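Local atomic coordinates of tubulin binding cofactor C (Leishmania major, PDB entry 5AJ8), a protein that probably acts, through a C-terminal domain that forms this chain, as a chaperone in tubulin folding and heterodimer assembly. Residues A[49-60]-A[66-77]. The protein carries 1 engineered substitution. Sequence-based numbering, arbitrary orientation. Where two conformers were deposited one is given.
Sequences FLSNCTNCRVYV and RLKGCTNLDMYV. Engineered in segment 66-77: Met75 (natural residue Leu).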
ATOM      1  N   PHE A  49      -5.986  -3.885  -4.935  1.00 13.99           N
ATOM      2  CA  PHE A  49      -5.742  -5.304  -5.162  1.00 15.49           C
ATOM      3  C   PHE A  49      -4.403  -5.465  -5.872  1.00 14.95           C
ATOM      4  O   PHE A  49      -4.213  -4.908  -6.943  1.00 16.19           O
ATOM      5  CB  PHE A  49      -6.868  -5.887  -5.986  1.00 18.46           C
ATOM      6  CG  PHE A  49      -6.787  -7.377  -6.158  1.00 24.85           C
ATOM      7  CD1 PHE A  49      -7.327  -8.235  -5.219  1.00 31.01           C
ATOM      8  CD2 PHE A  49      -6.196  -7.918  -7.279  1.00 31.91           C
ATOM      9  CE1 PHE A  49      -7.265  -9.611  -5.394  1.00 37.18           C
ATOM     10  CE2 PHE A  49      -6.133  -9.286  -7.460  1.00 38.04           C
ATOM     11  CZ  PHE A  49      -6.659 -10.134  -6.516  1.00 33.43           C
ATOM     12  N   LEU A  50      -3.456  -6.160  -5.239  1.00 14.07           N
ATOM     13  CA  LEU A  50      -2.177  -6.493  -5.868  1.00 13.93           C
ATOM     14  C   LEU A  50      -2.132  -8.006  -6.169  1.00 14.55           C
ATOM     15  O   LEU A  50      -2.489  -8.819  -5.316  1.00 12.98           O
ATOM     16  CB  LEU A  50      -1.007  -6.111  -4.974  1.00 13.14           C
ATOM     17  CG  LEU A  50      -0.764  -4.616  -4.701  1.00 13.78           C
ATOM     18  CD1 LEU A  50      -1.665  -4.079  -3.594  1.00 13.27           C
ATOM     19  CD2 LEU A  50       0.691  -4.387  -4.331  1.00 13.91           C
ATOM     20  N   SER A  51      -1.690  -8.360  -7.374  1.00 14.74           N
ATOM     21  CA  SER A  51      -1.525  -9.753  -7.730  1.00 16.90           C
ATOM     22  C   SER A  51      -0.219 -10.016  -8.478  1.00 15.46           C
ATOM     23  O   SER A  51       0.231  -9.215  -9.288  1.00 15.45           O
ATOM     24  CB  SER A  51      -2.706 -10.232  -8.582  1.00 19.54           C
ATOM     25  OG  SER A  51      -2.844  -9.385  -9.702  1.00 21.85           O
ATOM     26  N   ASN A  52       0.375 -11.144  -8.182  1.00 14.96           N
ATOM     27  CA  ASN A  52       1.579 -11.578  -8.865  1.00 16.38           C
ATOM     28  C   ASN A  52       2.703 -10.541  -8.835  1.00 15.48           C
ATOM     29  O   ASN A  52       3.377 -10.326  -9.821  1.00 14.77           O
ATOM     30  CB  ASN A  52       1.232 -11.968 -10.297  1.00 18.18           C
ATOM     31  CG  ASN A  52       0.130 -13.014 -10.358  1.00 20.00           C
ATOM     32  OD1 ASN A  52      -0.857 -12.857 -11.080  1.00 22.63           O
ATOM     33  ND2 ASN A  52       0.286 -14.080  -9.592  1.00 20.83           N
ATOM     34  N   CYS A  53       2.873  -9.891  -7.691  1.00 14.77           N
ATOM     35  CA  CYS A  53       3.966  -8.963  -7.511  1.00 15.28           C
ATOM     36  C   CYS A  53       5.033  -9.622  -6.663  1.00 14.04           C
ATOM     37  O   CYS A  53       4.712 -10.363  -5.736  1.00 14.89           O
ATOM     38  CB  CYS A  53       3.484  -7.676  -6.833  1.00 15.28           C
ATOM     39  SG  CYS A  53       2.365  -6.689  -7.837  1.00 17.61           S
ATOM     40  N   THR A  54       6.292  -9.341  -6.975  0.50 13.65           N
ATOM     41  CA  THR A  54       7.422  -9.871  -6.221  0.50 13.35           C
ATOM     42  C   THR A  54       8.497  -8.807  -6.014  0.50 13.23           C
ATOM     43  O   THR A  54       8.778  -7.998  -6.906  0.50 13.08           O
ATOM     44  CB  THR A  54       8.114 -11.042  -6.939  0.50 14.28           C
ATOM     45  OG1 THR A  54       8.447 -10.661  -8.281  0.50 14.49           O
ATOM     46  CG2 THR A  54       7.214 -12.275  -6.956  0.50 14.84           C
ATOM     47  N   ASN A  55       9.103  -8.829  -4.832  1.00 12.79           N
ATOM     48  CA  ASN A  55      10.256  -7.971  -4.514  1.00 12.76           C
ATOM     49  C   ASN A  55       9.938  -6.501  -4.734  1.00 12.70           C
ATOM     50  O   ASN A  55      10.640  -5.809  -5.453  1.00 13.28           O
ATOM     51  CB  ASN A  55      11.465  -8.398  -5.344  1.00 12.89           C
ATOM     52  CG  ASN A  55      12.742  -7.691  -4.938  1.00 12.79           C
ATOM     53  OD1 ASN A  55      12.919  -7.291  -3.780  1.00 12.14           O
ATOM     54  ND2 ASN A  55      13.654  -7.554  -5.888  1.00 13.07           N
ATOM     55  N   CYS A  56       8.829  -6.047  -4.150  1.00 12.55           N
ATOM     56  CA  CYS A  56       8.423  -4.653  -4.261  1.00 12.40           C
ATOM     57  C   CYS A  56       8.276  -4.070  -2.877  1.00 11.87           C
ATOM     58  O   CYS A  56       7.978  -4.789  -1.934  1.00 10.95           O
ATOM     59  CB  CYS A  56       7.085  -4.503  -5.005  1.00 12.65           C
ATOM     60  SG  CYS A  56       7.110  -4.952  -6.739  1.00 14.45           S
ATOM     61  N   ARG A  57       8.496  -2.756  -2.776  1.00 12.85           N
ATOM     62  CA  ARG A  57       8.176  -1.978  -1.582  1.00 13.20           C
ATOM     63  C   ARG A  57       6.983  -1.104  -1.952  1.00 12.09           C
ATOM     64  O   ARG A  57       7.075  -0.327  -2.897  1.00 12.16           O
ATOM     65  CB  ARG A  57       9.376  -1.088  -1.194  1.00 14.54           C
ATOM     66  CG  ARG A  57      10.403  -1.672  -0.263  1.00 16.37           C
ATOM     67  CD  ARG A  57      11.088  -2.886  -0.840  1.00 18.27           C
ATOM     68  NE  ARG A  57      11.592  -2.709  -2.202  1.00 19.17           N
ATOM     69  CZ  ARG A  57      11.909  -3.732  -2.997  1.00 21.20           C
ATOM     70  NH1 ARG A  57      11.789  -4.998  -2.555  1.00 16.65           N
ATOM     71  NH2 ARG A  57      12.343  -3.485  -4.241  1.00 24.69           N
ATOM     72  N   VAL A  58       5.875  -1.231  -1.220  1.00 11.67           N
ATOM     73  CA  VAL A  58       4.604  -0.587  -1.572  1.00 10.84           C
ATOM     74  C   VAL A  58       4.088   0.294  -0.435  1.00 11.10           C
ATOM     75  O   VAL A  58       4.077  -0.140   0.716  1.00 10.25           O
ATOM     76  CB  VAL A  58       3.564  -1.651  -1.890  1.00 11.16           C
ATOM     77  CG1 VAL A  58       2.264  -1.051  -2.402  1.00 11.12           C
ATOM     78  CG2 VAL A  58       4.132  -2.618  -2.922  1.00 11.89           C
ATOM     79  N   TYR A  59       3.760   1.558  -0.744  1.00 10.41           N
ATOM     80  CA  TYR A  59       3.236   2.509   0.232  1.00  9.80           C
ATOM     81  C   TYR A  59       1.837   2.837  -0.221  1.00  9.92           C
ATOM     82  O   TYR A  59       1.661   3.428  -1.268  1.00 11.60           O
ATOM     83  CB  TYR A  59       4.100   3.768   0.295  1.00  9.88           C
ATOM     84  CG  TYR A  59       5.568   3.500   0.645  1.00  9.82           C
ATOM     85  CD1 TYR A  59       6.453   3.050  -0.304  1.00  9.60           C
ATOM     86  CD2 TYR A  59       6.041   3.671   1.942  1.00  9.91           C
ATOM     87  CE1 TYR A  59       7.774   2.777   0.012  1.00 10.09           C
ATOM     88  CE2 TYR A  59       7.369   3.394   2.276  1.00 10.16           C
ATOM     89  CZ  TYR A  59       8.234   2.949   1.297  1.00 10.25           C
ATOM     90  OH  TYR A  59       9.573   2.710   1.583  1.00 10.92           O
ATOM     91  N   VAL A  60       0.833   2.425   0.535  1.00  9.56           N
ATOM     92  CA  VAL A  60      -0.567   2.591   0.106  1.00  9.72           C
ATOM     93  C   VAL A  60      -1.508   2.846   1.287  1.00  9.66           C
ATOM     94  O   VAL A  60      -1.395   2.198   2.354  1.00  9.35           O
ATOM     95  CB  VAL A  60      -1.050   1.334  -0.689  1.00  9.70           C
ATOM     96  CG1 VAL A  60      -0.913   0.068   0.135  1.00  9.76           C
ATOM     97  CG2 VAL A  60      -2.460   1.498  -1.229  1.00  9.50           C
ATOM     98  N   ARG A  66      -6.174  -6.140  -0.668  1.00 12.12           N
ATOM     99  CA  ARG A  66      -6.061  -7.577  -0.908  1.00 13.78           C
ATOM    100  C   ARG A  66      -4.857  -7.910  -1.785  1.00 13.17           C
ATOM    101  O   ARG A  66      -4.619  -7.280  -2.809  1.00 12.51           O
ATOM    102  CB  ARG A  66      -7.346  -8.136  -1.513  1.00 15.01           C
ATOM    103  CG  ARG A  66      -7.274  -9.643  -1.754  1.00 17.66           C
ATOM    104  CD  ARG A  66      -8.626 -10.320  -1.607  1.00 20.50           C
ATOM    105  NE  ARG A  66      -8.568 -11.781  -1.774  1.00 21.78           N
ATOM    106  CZ  ARG A  66      -9.574 -12.604  -1.472  1.00 25.49           C
ATOM    107  NH1 ARG A  66     -10.714 -12.136  -0.954  1.00 26.97           N
ATOM    108  NH2 ARG A  66      -9.463 -13.896  -1.694  1.00 26.96           N
ATOM    109  N   LEU A  67      -4.115  -8.919  -1.380  1.00 13.53           N
ATOM    110  CA  LEU A  67      -2.949  -9.373  -2.141  1.00 14.87           C
ATOM    111  C   LEU A  67      -3.057 -10.867  -2.479  1.00 15.28           C
ATOM    112  O   LEU A  67      -3.419 -11.681  -1.633  1.00 17.48           O
ATOM    113  CB  LEU A  67      -1.660  -9.095  -1.383  1.00 14.84           C
ATOM    114  CG  LEU A  67      -1.338  -7.612  -1.159  1.00 16.32           C
ATOM    115  CD1 LEU A  67      -1.633  -7.232   0.273  1.00 16.59           C
ATOM    116  CD2 LEU A  67       0.117  -7.335  -1.459  1.00 18.30           C
ATOM    117  N   LYS A  68      -2.733 -11.212  -3.719  1.00 15.41           N
ATOM    118  CA  LYS A  68      -2.817 -12.593  -4.177  1.00 16.31           C
ATOM    119  C   LYS A  68      -1.562 -12.952  -4.970  1.00 14.40           C
ATOM    120  O   LYS A  68      -1.177 -12.237  -5.873  1.00 13.78           O
ATOM    121  CB  LYS A  68      -4.047 -12.821  -5.050  1.00 17.86           C
ATOM    122  CG  LYS A  68      -4.141 -14.241  -5.575  1.00 22.94           C
ATOM    123  CD  LYS A  68      -5.482 -14.547  -6.212  1.00 29.79           C
ATOM    124  CE  LYS A  68      -5.552 -16.016  -6.598  1.00 34.78           C
ATOM    125  NZ  LYS A  68      -6.807 -16.300  -7.345  1.00 41.44           N
ATOM    126  N   GLY A  69      -0.953 -14.074  -4.633  1.00 14.80           N
ATOM    127  CA  GLY A  69       0.183 -14.589  -5.390  1.00 15.82           C
ATOM    128  C   GLY A  69       1.405 -13.699  -5.332  1.00 15.82           C
ATOM    129  O   GLY A  69       2.162 -13.655  -6.294  1.00 18.53           O
ATOM    130  N   CYS A  70       1.612 -13.017  -4.208  1.00 14.60           N
ATOM    131  CA  CYS A  70       2.755 -12.111  -4.038  1.00 14.38           C
ATOM    132  C   CYS A  70       3.846 -12.705  -3.108  1.00 13.04           C
ATOM    133  O   CYS A  70       3.539 -13.409  -2.177  1.00 12.06           O
ATOM    134  CB  CYS A  70       2.273 -10.769  -3.480  1.00 14.82           C
ATOM    135  SG  CYS A  70       1.117  -9.855  -4.557  1.00 16.78           S
ATOM    136  N   THR A  71       5.105 -12.386  -3.382  0.50 12.90           N
ATOM    137  CA  THR A  71       6.225 -12.864  -2.580  0.50 12.78           C
ATOM    138  C   THR A  71       7.220 -11.727  -2.325  0.50 12.21           C
ATOM    139  O   THR A  71       7.481 -10.928  -3.222  0.50 12.10           O
ATOM    140  CB  THR A  71       6.879 -14.083  -3.260  0.50 14.03           C
ATOM    141  OG1 THR A  71       8.137 -14.395  -2.642  0.50 14.93           O
ATOM    142  CG2 THR A  71       7.088 -13.817  -4.723  0.50 14.74           C
ATOM    143  N   ASN A  72       7.727 -11.619  -1.089  1.00 11.76           N
ATOM    144  CA  ASN A  72       8.754 -10.621  -0.734  1.00 11.56           C
ATOM    145  C   ASN A  72       8.316  -9.181  -1.021  1.00 11.17           C
ATOM    146  O   ASN A  72       9.015  -8.423  -1.689  1.00 11.14           O
ATOM    147  CB  ASN A  72      10.100 -10.914  -1.426  1.00 12.23           C
ATOM    148  CG  ASN A  72      10.766 -12.171  -0.900  1.00 13.06           C
ATOM    149  OD1 ASN A  72      11.512 -12.144   0.070  1.00 13.93           O
ATOM    150  ND2 ASN A  72      10.524 -13.261  -1.558  1.00 12.97           N
ATOM    151  N   LEU A  73       7.131  -8.828  -0.536  1.00 11.03           N
ATOM    152  CA  LEU A  73       6.615  -7.450  -0.583  1.00 10.66           C
ATOM    153  C   LEU A  73       6.752  -6.836   0.800  1.00 10.02           C
ATOM    154  O   LEU A  73       6.396  -7.467   1.796  1.00  9.15           O
ATOM    155  CB  LEU A  73       5.144  -7.418  -0.988  1.00 10.74           C
ATOM    156  CG  LEU A  73       4.685  -7.818  -2.395  1.00 11.46           C
ATOM    157  CD1 LEU A  73       3.469  -7.081  -2.893  1.00 11.77           C
ATOM    158  CD2 LEU A  73       5.803  -7.712  -3.405  1.00 11.66           C
ATOM    159  N   ASP A  74       7.339  -5.637   0.872  1.00 10.43           N
ATOM    160  CA  ASP A  74       7.287  -4.853   2.107  1.00 10.41           C
ATOM    161  C   ASP A  74       6.129  -3.884   1.923  1.00  9.83           C
ATOM    162  O   ASP A  74       6.162  -3.039   1.015  1.00 10.45           O
ATOM    163  CB  ASP A  74       8.594  -4.122   2.404  1.00 10.71           C
ATOM    164  CG  ASP A  74       9.725  -5.060   2.850  1.00 12.34           C
ATOM    165  OD1 ASP A  74       9.466  -6.238   3.179  1.00 12.12           O
ATOM    166  OD2 ASP A  74      10.903  -4.607   2.821  1.00 13.48           O
HETATM  167  N   MSE A  75       5.086  -4.042   2.736  1.00  9.86           N
HETATM  168  CA  MSE A  75       3.818  -3.295   2.576  1.00  9.68           C
HETATM  169  C   MSE A  75       3.695  -2.248   3.662  1.00  9.58           C
HETATM  170  O   MSE A  75       3.539  -2.596   4.840  1.00  9.30           O
HETATM  171  CB  MSE A  75       2.625  -4.270   2.695  1.00 10.52           C
HETATM  172  CG  MSE A  75       2.502  -5.397   1.680  1.00 11.98           C
HETATM  173 SE   MSE A  75       2.487  -4.744  -0.163  1.00 15.56          SE
HETATM  174  CE  MSE A  75       0.912  -3.580   0.094  1.00 14.64           C
ATOM    175  N   TYR A  76       3.732  -0.962   3.293  1.00  9.36           N
ATOM    176  CA  TYR A  76       3.556   0.151   4.225  1.00  9.64           C
ATOM    177  C   TYR A  76       2.147   0.716   4.069  1.00 10.26           C
ATOM    178  O   TYR A  76       1.833   1.417   3.097  1.00 10.84           O
ATOM    179  CB  TYR A  76       4.624   1.227   3.992  1.00 10.00           C
ATOM    180  CG  TYR A  76       6.044   0.718   4.235  1.00  9.59           C
ATOM    181  CD1 TYR A  76       6.773   0.091   3.226  1.00  9.83           C
ATOM    182  CD2 TYR A  76       6.626   0.836   5.472  1.00  9.62           C
ATOM    183  CE1 TYR A  76       8.075  -0.376   3.453  1.00 10.29           C
ATOM    184  CE2 TYR A  76       7.905   0.381   5.717  1.00 10.36           C
ATOM    185  CZ  TYR A  76       8.625  -0.227   4.708  1.00 11.10           C
ATOM    186  OH  TYR A  76       9.897  -0.688   4.997  1.00 12.83           O
ATOM    187  N   VAL A  77       1.300   0.403   5.036  1.00 10.57           N
ATOM    188  CA  VAL A  77      -0.118   0.364   4.838  1.00 11.74           C
ATOM    189  C   VAL A  77      -0.900   1.201   5.873  1.00 12.05           C
ATOM    190  O   VAL A  77      -0.641   1.126   7.080  1.00 12.95           O
ATOM    191  CB  VAL A  77      -0.583  -1.122   4.915  1.00 13.59           C
ATOM    192  CG1 VAL A  77      -2.096  -1.237   4.933  1.00 15.36           C
ATOM    193  CG2 VAL A  77      -0.005  -1.909   3.757  1.00 14.03           C
TER
HETATM  194  O   HOH W   1       2.637 -15.447  -8.867  1.00 34.54           O
HETATM  195  O   HOH W   2      10.530  -6.183  -0.405  1.00 20.45           O
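Tyr59 and Tyr76 lie with their rings nearly parallel (planes 8° apart) but slid apart, each touching the other's face only near its rim, where Tyr59 CE2 comes 3.5 Å from Tyr76 CD1. Both CG atoms stand anti to their carbonyl carbons, which sends the rings off the sheet side by side. On the face carrying Leu50, Val58 and Leu73, Met75, an engineered residue present as selenomethionine, folds back at chi2 and chi3 and brings SE to 3.7 Å from Val58 CB. Leu73 CD1 meets Cys53 CB and Leu50 CD2, while its CD2 packs on Cys56 CB at 3.8 Å. In-register parallel bonding sets these pairs, as in Tyr76 N to Val58 O (2.7 Å, N-H...O 171°). In the loop just before the corner, the Cys53 amide donates to Cys70 SG at 3.6 Å. Arg57 NH1 reaches Asn55 OD1 (2.8 Å) from above the amide plane, Asn55 ND2 bonds Asp36 OD1, and a water links NH1 to Asn72 O. The two segments are successive coils of a right-handed parallel beta-helix, the C-CAP/cofactor C fold. Arg162 binds both tyrosine hydroxyls through its backbone, and Asp74 salt-bridges Arg92. Strand 28-35 flanks Phe49 to Thr54, whereas strand 91-95 packs through Met91 on Leu67, Cys70 and Leu73.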